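Local coordinates for beta-gamma-crystallin (Geodia cydonium, PDB 4IAU), which is of unknown function but binds calcium ions and belongs to the beta/gamma-crystallin family, whose domains are built from Greek key strand motifs, at residues 6-11 with 39-44; 55-60 with 142-147; 77-82 with 115-120. One frame throughout, in Å; residues are numbered along the deposited sequence. Where two conformers were deposited one is given.

Interaction 1 joins the two sheets of the N-terminal domain, whereas interactions 2 and 3 cross to the C-terminal domain, and one strand takes part in relating all three. Strand 38-42 is central: it pairs on one side with strand 57-61 of interaction 2 (Trp39 O to Leu60 N, 2.8 Å) and on the other with strand 75-78 of interaction 3 (Ile40 N to Arg77 O, 2.9 Å). Centres of interactions 2 and 3 lie about 11 Å apart, and their C-terminal strands pair through Tyr143 O and Ala116 N (3.0 Å). The calcium ion, bound at Lys90, Gly112, Ser114 and Asp154, is about 12 Å from the Val144 side chain.

Interaction 1: 6-11 with 39-44; sequences VTLVTS and WIFYQQ
Val6 and Leu8 meet Trp39 and Phe41 in the interior of the N-terminal Greek key domain, where two antiparallel sheets face each other. Strand 6-9 belongs to one sheet and strand 39-42 to the other; their axes, 31° apart in direction, come no closer than 10.4 Å, too far for backbone pairing, and side chains span the gap.

Val6 does most of the work by sending its two methyls to different rings. With chi1 at 61°, CG1 sits between the backbone N and the carbonyl carbon, and from there it projects over the indole of Trp39. This is a CH-pi contact: Val6 CG1 stands 3.5 Å from the centroid of the six-membered ring of Trp39, only 3° off the ring normal. The second methyl reaches the rim of the neighbouring phenyl group, with Val6 CG2 lying near the ring plane at 4.0 Å from Phe41 CZ. Two residues further along the strand, Leu8 CD2 meets the same phenyl ring obliquely, 4.0 Å from Phe41 CE2. Phe41 has a second deposited conformer, and its two contacts are those of the conformer described here.

Trp39 NE1 donates to the carbonyl of Lys36, which satisfies the indole's polar atom and helps to fix the plate that Val6 covers. With the indole of Trp39 cut back to an alanine, Val6 CG1 would probably face a gap and the Lys36 carbonyl would lose its N-H donor. Val34 and Phe76 also touch the indole. Alternate residues of each strand thus point inward, as is characteristic of the beta-sandwich of a beta/gamma-crystallin domain.

Interaction 2: 55-60 with 142-147; sequences SLWIKL and VYVNAG
Val142, Lys59 and Trp57 contribute nearly equal areas to this meeting of the two domains, with Val144 close behind. The contact is modest and apolar in character, and no hydrogen bond crosses it.

Lys59 takes part through its aliphatic chain. It runs out extended at first, CG anti to the backbone N (chi1 180°), then bends at its last two torsions; in the conformer described, the chain crosses the valine obliquely, bringing Lys59 CE to 4.1 Å from Val142 CG2. The ammonium group serves a different purpose, forming a salt bridge with Asp61, so carbon faces the other domain while the charge is met within its own.

Trp57 approaches the second valine at about a right angle. The far corner of its indole, atom CH2, lies 4.2 Å from Val144 CG1, which comes at the ring obliquely. The same indole also meets Phe94 of the C-terminal domain edge-to-face.

Strand 57-61 is at the outer edge of its three-stranded sheet, and strand 141-143 borders the sheet of the C-terminal domain next to strand 115-118. Leu117 of that strand touches both Lys59 and Val142, while Asn145 caps the start of helix 146-149.

Interaction 3: 77-82 with 115-120; sequences RPVKTF and SALISQ
Val79 and Leu117 supply the apolar part of this contact, their side chains crossing at about a right angle. One methyl of the leucine, CD1, reaches toward the fork of the valine: Leu117 CD1 is 3.7 Å from Val79 CG2 and a little farther from CG1. Ile40 of strand 38-42 touches both side chains and backs the pair.

Polar contact passes through a water. It lies 2.7 Å from Thr81 OG1 and donates to the backbone carbonyl of Leu117, its oxygen 2.9 Å from Leu117 O. Thr81 OG1 also hydrogen-bonds to Thr87 OG1, so the hydroxyl of the buried threonine has two hydrogen-bond partners, the water and Thr87.

Residues 79-82 form a type I beta turn, closed by the bond from Phe82 N to Val79 O (3.1 Å), on the path that leads from strand 75-78 of the N-terminal domain to strand 86-89 of the C-terminal one. The turn therefore belongs to the connection between two beta/gamma-crystallin domains and rests against a strand of the second.

Van der Waals contacts, mostly with backbone, make up the remainder. In the conformer described, Ser119 CB packs 3.5 Å from Thr81 O, and Ser119 OG lies 3.6 Å from Phe82 CA. That OG, at chi1 179°, is turned to the linker, where it hydrogen-bonds with Gln83 N. Although the Phe82 side chain sets out away from residues 115-120, its ring atom CD1 stays 3.9 Å from Ser119 OG, approached obliquely; the side chain also touches Met38 and Glu62.

Interaction 1: 6-11 with 39-44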
loop_
_atom_site.group_PDB
_atom_site.type_symbol
_atom_site.label_atom_id
_atom_site.label_comp_id
_atom_site.label_asym_id
_atom_site.label_seq_id
_atom_site.Cartn_x
_atom_site.Cartn_y
_atom_site.Cartn_z
ATOM N N VAL A 6 14.733 0.387 -2.622
ATOM C CA VAL A 6 14.518 -0.094 -3.973
ATOM C C VAL A 6 15.515 0.592 -4.911
ATOM O O VAL A 6 15.776 1.767 -4.788
ATOM C CB VAL A 6 13.050 0.093 -4.424
ATOM C CG1 VAL A 6 12.647 1.571 -4.430
ATOM C CG2 VAL A 6 12.806 -0.542 -5.780
ATOM N N THR A 7 16.013 -0.188 -5.861
ATOM C CA THR A 7 16.817 0.316 -6.940
ATOM C C THR A 7 15.958 0.375 -8.209
ATOM O O THR A 7 15.265 -0.586 -8.543
ATOM C CB THR A 7 18.005 -0.617 -7.230
ATOM O OG1 THR A 7 18.857 -0.659 -6.088
ATOM C CG2 THR A 7 18.812 -0.164 -8.468
ATOM N N LEU A 8 16.015 1.512 -8.897
ATOM C CA LEU A 8 15.322 1.723 -10.146
ATOM C C LEU A 8 16.332 2.134 -11.195
ATOM O O LEU A 8 17.287 2.850 -10.930
ATOM C CB LEU A 8 14.229 2.802 -10.036
ATOM C CG LEU A 8 13.054 2.433 -9.110
ATOM C CD1 LEU A 8 12.182 3.624 -8.862
ATOM C CD2 LEU A 8 12.289 1.306 -9.700
ATOM N N VAL A 9 16.141 1.617 -12.419
ATOM C CA VAL A 9 17.076 1.830 -13.520
ATOM C C VAL A 9 16.306 2.316 -14.743
ATOM O O VAL A 9 15.243 1.800 -15.091
ATOM C CB VAL A 9 17.849 0.535 -13.839
ATOM C CG1 VAL A 9 18.947 0.820 -14.856
ATOM C CG2 VAL A 9 18.428 -0.103 -12.605
ATOM N N THR A 10 16.843 3.353 -15.403
ATOM C CA THR A 10 16.277 3.891 -16.620
ATOM C C THR A 10 16.583 2.989 -17.793
ATOM O O THR A 10 17.500 2.186 -17.764
ATOM C CB THR A 10 16.780 5.313 -16.906
ATOM O OG1 THR A 10 18.134 5.184 -17.277
ATOM C CG2 THR A 10 16.602 6.232 -15.745
ATOM N N SER A 11 15.872 3.215 -18.904
ATOM C CA SER A 11 16.158 2.457 -20.119
ATOM C C SER A 11 17.580 2.733 -20.589
ATOM O O SER A 11 18.174 1.901 -21.255
ATOM C CB SER A 11 15.167 2.832 -21.224
ATOM O OG SER A 11 15.269 4.181 -21.574
ATOM N N TRP A 39 7.257 -2.637 -1.830
ATOM C CA TRP A 39 6.976 -1.387 -2.463
ATOM C C TRP A 39 5.793 -1.505 -3.425
ATOM O O TRP A 39 5.583 -2.543 -4.026
ATOM C CB TRP A 39 8.198 -0.877 -3.253
ATOM C CG TRP A 39 9.347 -0.477 -2.386
ATOM C CD1 TRP A 39 10.168 -1.302 -1.670
ATOM C CD2 TRP A 39 9.785 0.850 -2.117
ATOM N NE1 TRP A 39 11.110 -0.561 -0.983
ATOM C CE2 TRP A 39 10.900 0.762 -1.250
ATOM C CE3 TRP A 39 9.380 2.130 -2.570
ATOM C CZ2 TRP A 39 11.589 1.908 -0.801
ATOM C CZ3 TRP A 39 10.053 3.265 -2.125
ATOM C CH2 TRP A 39 11.149 3.129 -1.241
ATOM N N ILE A 40 5.087 -0.401 -3.617
ATOM C CA ILE A 40 4.003 -0.335 -4.581
ATOM C C ILE A 40 4.334 0.788 -5.542
ATOM O O ILE A 40 4.753 1.885 -5.143
ATOM C CB ILE A 40 2.612 -0.099 -3.935
ATOM C CG1 ILE A 40 2.424 -0.965 -2.709
ATOM C CG2 ILE A 40 1.522 -0.353 -4.974
ATOM C CD1 ILE A 40 1.204 -0.729 -1.903
ATOM N N PHE A 41 4.150 0.503 -6.827
ATOM C CA PHE A 41 4.413 1.392 -7.948
ATOM C C PHE A 41 3.107 1.709 -8.644
ATOM O O PHE A 41 2.254 0.822 -8.785
ATOM C CB PHE A 41 5.419 0.788 -8.930
ATOM C CG PHE A 41 6.717 0.389 -8.227
ATOM C CD1 PHE A 41 6.762 -0.843 -7.563
ATOM C CD2 PHE A 41 7.814 1.247 -8.218
ATOM C CE1 PHE A 41 7.916 -1.127 -6.844
ATOM C CE2 PHE A 41 8.931 0.946 -7.469
ATOM C CZ PHE A 41 8.948 -0.237 -6.777
ATOM N N TYR A 42 2.967 2.964 -9.117
ATOM C CA TYR A 42 1.718 3.429 -9.661
ATOM C C TYR A 42 1.958 4.159 -10.978
ATOM O O TYR A 42 2.925 4.902 -11.124
ATOM C CB TYR A 42 1.041 4.405 -8.693
ATOM C CG TYR A 42 0.836 3.843 -7.305
ATOM C CD1 TYR A 42 1.836 3.908 -6.355
ATOM C CD2 TYR A 42 -0.356 3.228 -6.937
ATOM C CE1 TYR A 42 1.676 3.381 -5.093
ATOM C CE2 TYR A 42 -0.562 2.715 -5.657
ATOM C CZ TYR A 42 0.465 2.811 -4.715
ATOM O OH TYR A 42 0.336 2.358 -3.437
ATOM N N GLN A 43 0.989 4.008 -11.885
ATOM C CA GLN A 43 1.077 4.653 -13.192
ATOM C C GLN A 43 0.907 6.158 -13.132
ATOM O O GLN A 43 1.447 6.879 -13.992
ATOM C CB GLN A 43 0.009 3.995 -14.096
ATOM C CG GLN A 43 -0.021 4.529 -15.495
ATOM C CD GLN A 43 -0.948 3.740 -16.368
ATOM O OE1 GLN A 43 -2.010 3.268 -15.907
ATOM N NE2 GLN A 43 -0.581 3.582 -17.614
ATOM N N GLN A 44 0.127 6.665 -12.170
ATOM C CA GLN A 44 -0.100 8.076 -11.992
ATOM C C GLN A 44 0.630 8.587 -10.768
ATOM O O GLN A 44 0.902 7.851 -9.813
ATOM C CB GLN A 44 -1.597 8.392 -11.815
ATOM C CG GLN A 44 -2.491 7.853 -12.900
ATOM C CD GLN A 44 -3.953 8.085 -12.595
ATOM O OE1 GLN A 44 -4.413 7.847 -11.476
ATOM N NE2 GLN A 44 -4.686 8.555 -13.602
#

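Interaction 2: 55-60 with 142-147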
loop_
_atom_site.group_PDB
_atom_site.type_symbol
_atom_site.label_atom_id
_atom_site.label_comp_id
_atom_site.label_asym_id
_atom_site.label_seq_id
_atom_site.Cartn_x
_atom_site.Cartn_y
_atom_site.Cartn_z
ATOM N N SER A 55 -5.941 3.041 -12.263
ATOM C CA SER A 55 -4.817 2.968 -13.182
ATOM C C SER A 55 -3.934 1.763 -12.803
ATOM O O SER A 55 -4.193 1.030 -11.855
ATOM C CB SER A 55 -4.058 4.285 -13.222
ATOM O OG SER A 55 -4.850 5.297 -13.763
ATOM N N LEU A 56 -2.866 1.585 -13.586
ATOM C CA LEU A 56 -2.011 0.436 -13.358
ATOM C C LEU A 56 -1.189 0.609 -12.084
ATOM O O LEU A 56 -0.838 1.715 -11.678
ATOM C CB LEU A 56 -1.075 0.196 -14.554
ATOM C CG LEU A 56 -1.744 -0.003 -15.922
ATOM C CD1 LEU A 56 -0.708 -0.075 -16.995
ATOM C CD2 LEU A 56 -2.666 -1.224 -15.923
ATOM N N TRP A 57 -0.907 -0.516 -11.459
ATOM C CA TRP A 57 -0.162 -0.598 -10.227
ATOM C C TRP A 57 0.505 -1.929 -10.134
ATOM O O TRP A 57 0.040 -2.917 -10.729
ATOM C CB TRP A 57 -1.143 -0.365 -9.028
ATOM C CG TRP A 57 -2.134 -1.490 -8.952
ATOM C CD1 TRP A 57 -3.278 -1.607 -9.708
ATOM C CD2 TRP A 57 -2.035 -2.675 -8.158
ATOM N NE1 TRP A 57 -3.895 -2.799 -9.416
ATOM C CE2 TRP A 57 -3.173 -3.471 -8.479
ATOM C CE3 TRP A 57 -1.131 -3.158 -7.230
ATOM C CZ2 TRP A 57 -3.379 -4.704 -7.868
ATOM C CZ3 TRP A 57 -1.338 -4.392 -6.622
ATOM C CH2 TRP A 57 -2.468 -5.127 -6.959
ATOM N N ILE A 58 1.558 -2.019 -9.306
ATOM C CA ILE A 58 2.181 -3.300 -9.033
ATOM C C ILE A 58 2.820 -3.241 -7.646
ATOM O O ILE A 58 3.462 -2.247 -7.316
ATOM C CB ILE A 58 3.173 -3.731 -10.122
ATOM C CG1 ILE A 58 3.692 -5.146 -9.844
ATOM C CG2 ILE A 58 4.315 -2.737 -10.281
ATOM C CD1 ILE A 58 4.398 -5.755 -11.033
ATOM N N LYS A 59 2.655 -4.298 -6.865
ATOM C CA LYS A 59 3.291 -4.466 -5.591
ATOM C C LYS A 59 4.461 -5.442 -5.760
ATOM O O LYS A 59 4.253 -6.531 -6.295
ATOM C CB LYS A 59 2.285 -4.984 -4.541
ATOM C CG LYS A 59 2.903 -5.194 -3.165
ATOM C CD LYS A 59 2.050 -5.660 -2.005
ATOM C CE LYS A 59 2.020 -7.152 -1.863
ATOM N NZ LYS A 59 3.292 -7.879 -1.707
ATOM N N LEU A 60 5.636 -5.065 -5.299
ATOM C CA LEU A 60 6.815 -5.860 -5.421
ATOM C C LEU A 60 7.514 -6.083 -4.088
ATOM O O LEU A 60 7.667 -5.208 -3.259
ATOM C CB LEU A 60 7.826 -5.191 -6.404
ATOM C CG LEU A 60 7.313 -5.079 -7.844
ATOM C CD1 LEU A 60 8.317 -4.279 -8.678
ATOM C CD2 LEU A 60 7.096 -6.458 -8.436
ATOM N N VAL A 142 -3.359 -9.783 1.320
ATOM C CA VAL A 142 -3.452 -8.704 0.311
ATOM C C VAL A 142 -4.925 -8.514 -0.008
ATOM O O VAL A 142 -5.592 -9.456 -0.466
ATOM C CB VAL A 142 -2.650 -9.102 -0.929
ATOM C CG1 VAL A 142 -2.807 -8.093 -2.021
ATOM C CG2 VAL A 142 -1.182 -9.297 -0.564
ATOM N N TYR A 143 -5.463 -7.330 0.245
ATOM C CA TYR A 143 -6.901 -7.077 0.156
ATOM C C TYR A 143 -7.133 -5.888 -0.789
ATOM O O TYR A 143 -7.081 -4.737 -0.381
ATOM C CB TYR A 143 -7.484 -6.844 1.545
ATOM C CG TYR A 143 -7.202 -7.963 2.490
ATOM C CD1 TYR A 143 -7.966 -9.132 2.508
ATOM C CD2 TYR A 143 -6.144 -7.893 3.396
ATOM C CE1 TYR A 143 -7.706 -10.151 3.357
ATOM C CE2 TYR A 143 -5.887 -8.908 4.253
ATOM C CZ TYR A 143 -6.639 -10.047 4.252
ATOM O OH TYR A 143 -6.416 -11.097 5.121
ATOM N N VAL A 144 -7.341 -6.166 -2.086
ATOM C CA VAL A 144 -7.336 -5.131 -3.079
ATOM C C VAL A 144 -8.619 -4.294 -3.125
ATOM O O VAL A 144 -8.632 -3.250 -3.785
ATOM C CB VAL A 144 -7.044 -5.666 -4.510
ATOM C CG1 VAL A 144 -5.697 -6.321 -4.597
ATOM C CG2 VAL A 144 -8.163 -6.580 -4.985
ATOM N N ASN A 145 -9.653 -4.733 -2.423
ATOM C CA ASN A 145 -10.897 -3.979 -2.334
ATOM C C ASN A 145 -11.495 -4.234 -0.950
ATOM O O ASN A 145 -11.063 -5.082 -0.183
ATOM C CB ASN A 145 -11.846 -4.348 -3.512
ATOM C CG ASN A 145 -12.206 -5.826 -3.538
ATOM O OD1 ASN A 145 -12.195 -6.492 -2.576
ATOM N ND2 ASN A 145 -12.365 -6.417 -4.726
ATOM N N ALA A 146 -12.537 -3.465 -0.624
ATOM C CA ALA A 146 -13.127 -3.524 0.702
ATOM C C ALA A 146 -13.842 -4.854 0.964
ATOM O O ALA A 146 -13.830 -5.400 2.079
ATOM C CB ALA A 146 -14.104 -2.374 0.905
ATOM N N GLY A 147 -14.477 -5.375 -0.088
ATOM C CA GLY A 147 -15.197 -6.648 0.107
ATOM C C GLY A 147 -14.260 -7.728 0.564
ATOM O O GLY A 147 -14.631 -8.519 1.435
#

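Interaction 3: 77-82 with 115-120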
loop_
_atom_site.group_PDB
_atom_site.type_symbol
_atom_site.label_atom_id
_atom_site.label_comp_id
_atom_site.label_asym_id
_atom_site.label_seq_id
_atom_site.Cartn_x
_atom_site.Cartn_y
_atom_site.Cartn_z
ATOM N N ARG A 77 5.929 3.904 -3.390
ATOM C CA ARG A 77 6.110 4.077 -1.954
ATOM C C ARG A 77 6.301 2.737 -1.279
ATOM O O ARG A 77 5.796 1.708 -1.748
ATOM C CB ARG A 77 4.918 4.828 -1.312
ATOM C CG ARG A 77 3.570 4.139 -1.576
ATOM C CD ARG A 77 2.452 4.932 -0.906
ATOM N NE ARG A 77 1.157 4.476 -1.369
ATOM C CZ ARG A 77 0.012 5.122 -1.116
ATOM N NH1 ARG A 77 0.023 6.206 -0.334
ATOM N NH2 ARG A 77 -1.123 4.706 -1.623
ATOM N N PRO A 78 6.979 2.722 -0.136
ATOM C CA PRO A 78 7.115 1.506 0.643
ATOM C C PRO A 78 5.841 1.246 1.438
ATOM O O PRO A 78 5.046 2.124 1.736
ATOM C CB PRO A 78 8.307 1.822 1.564
ATOM C CG PRO A 78 8.183 3.329 1.801
ATOM C CD PRO A 78 7.703 3.871 0.499
ATOM N N VAL A 79 5.690 -0.025 1.831
ATOM C CA VAL A 79 4.645 -0.426 2.730
ATOM C C VAL A 79 5.277 -0.452 4.122
ATOM O O VAL A 79 5.980 -1.387 4.507
ATOM C CB VAL A 79 4.037 -1.778 2.356
ATOM C CG1 VAL A 79 2.899 -2.147 3.307
ATOM C CG2 VAL A 79 3.534 -1.770 0.892
ATOM N N LYS A 80 5.088 0.607 4.904
ATOM C CA LYS A 80 5.918 0.814 6.076
ATOM C C LYS A 80 5.509 -0.067 7.259
ATOM O O LYS A 80 6.259 -0.171 8.238
ATOM C CB LYS A 80 5.943 2.300 6.513
ATOM C CG LYS A 80 6.530 3.191 5.420
ATOM C CD LYS A 80 6.889 4.575 5.973
ATOM C CE LYS A 80 5.675 5.332 6.456
ATOM N NZ LYS A 80 4.519 5.399 5.528
ATOM N N THR A 81 4.394 -0.766 7.155
ATOM C CA THR A 81 4.011 -1.757 8.153
ATOM C C THR A 81 4.415 -3.155 7.774
ATOM O O THR A 81 3.994 -4.091 8.493
ATOM C CB THR A 81 2.505 -1.647 8.483
ATOM O OG1 THR A 81 1.830 -2.036 7.344
ATOM C CG2 THR A 81 2.150 -0.289 9.050
ATOM N N PHE A 82 5.230 -3.332 6.756
ATOM C CA PHE A 82 5.838 -4.638 6.492
ATOM C C PHE A 82 6.485 -5.115 7.796
ATOM O O PHE A 82 7.282 -4.361 8.401
ATOM C CB PHE A 82 6.840 -4.432 5.392
ATOM C CG PHE A 82 7.673 -5.664 5.081
ATOM C CD1 PHE A 82 7.106 -6.845 4.710
ATOM C CD2 PHE A 82 9.026 -5.642 5.182
ATOM C CE1 PHE A 82 7.861 -7.984 4.420
ATOM C CE2 PHE A 82 9.847 -6.725 4.849
ATOM C CZ PHE A 82 9.226 -7.875 4.424
ATOM N N SER A 115 -8.934 -0.411 0.435
ATOM C CA SER A 115 -8.062 -1.569 0.315
ATOM C C SER A 115 -7.099 -1.585 1.497
ATOM O O SER A 115 -6.991 -0.611 2.261
ATOM C CB SER A 115 -7.312 -1.618 -1.024
ATOM O OG SER A 115 -6.447 -0.495 -1.187
ATOM N N ALA A 116 -6.383 -2.720 1.658
ATOM C CA ALA A 116 -5.479 -2.860 2.788
ATOM C C ALA A 116 -4.436 -3.930 2.503
ATOM O O ALA A 116 -4.715 -4.908 1.814
ATOM C CB ALA A 116 -6.192 -3.250 4.072
ATOM N N LEU A 117 -3.263 -3.747 3.106
ATOM C CA LEU A 117 -2.236 -4.753 3.180
ATOM C C LEU A 117 -2.001 -5.081 4.645
ATOM O O LEU A 117 -1.610 -4.205 5.403
ATOM C CB LEU A 117 -0.921 -4.284 2.533
ATOM C CG LEU A 117 -1.028 -4.079 1.033
ATOM C CD1 LEU A 117 0.229 -3.377 0.496
ATOM C CD2 LEU A 117 -1.227 -5.404 0.310
ATOM N N ILE A 118 -2.228 -6.348 5.028
ATOM C CA ILE A 118 -1.973 -6.769 6.400
ATOM C C ILE A 118 -0.720 -7.626 6.367
ATOM O O ILE A 118 -0.722 -8.731 5.806
ATOM C CB ILE A 118 -3.147 -7.513 7.045
ATOM C CG1 ILE A 118 -4.421 -6.669 6.990
ATOM C CG2 ILE A 118 -2.773 -7.874 8.467
ATOM C CD1 ILE A 118 -5.642 -7.272 7.651
ATOM N N SER A 119 0.357 -7.131 6.975
ATOM C CA SER A 119 1.600 -7.887 7.027
ATOM C C SER A 119 1.710 -8.730 8.291
ATOM O O SER A 119 2.287 -9.818 8.261
ATOM C CB SER A 119 2.822 -6.974 6.905
ATOM O OG SER A 119 4.040 -7.723 6.980
ATOM N N GLN A 120 1.209 -8.250 9.412
ATOM C CA GLN A 120 1.379 -8.931 10.676
ATOM C C GLN A 120 0.135 -8.706 11.510
ATOM O O GLN A 120 -0.451 -7.633 11.474
ATOM C CB GLN A 120 2.588 -8.370 11.438
ATOM C CG GLN A 120 3.147 -9.257 12.507
ATOM C CD GLN A 120 4.287 -8.553 13.226
ATOM O OE1 GLN A 120 5.487 -8.918 13.057
ATOM N NE2 GLN A 120 4.233 -7.435 13.903
HETATM O O HOH W 1 1.301 -4.173 5.701
#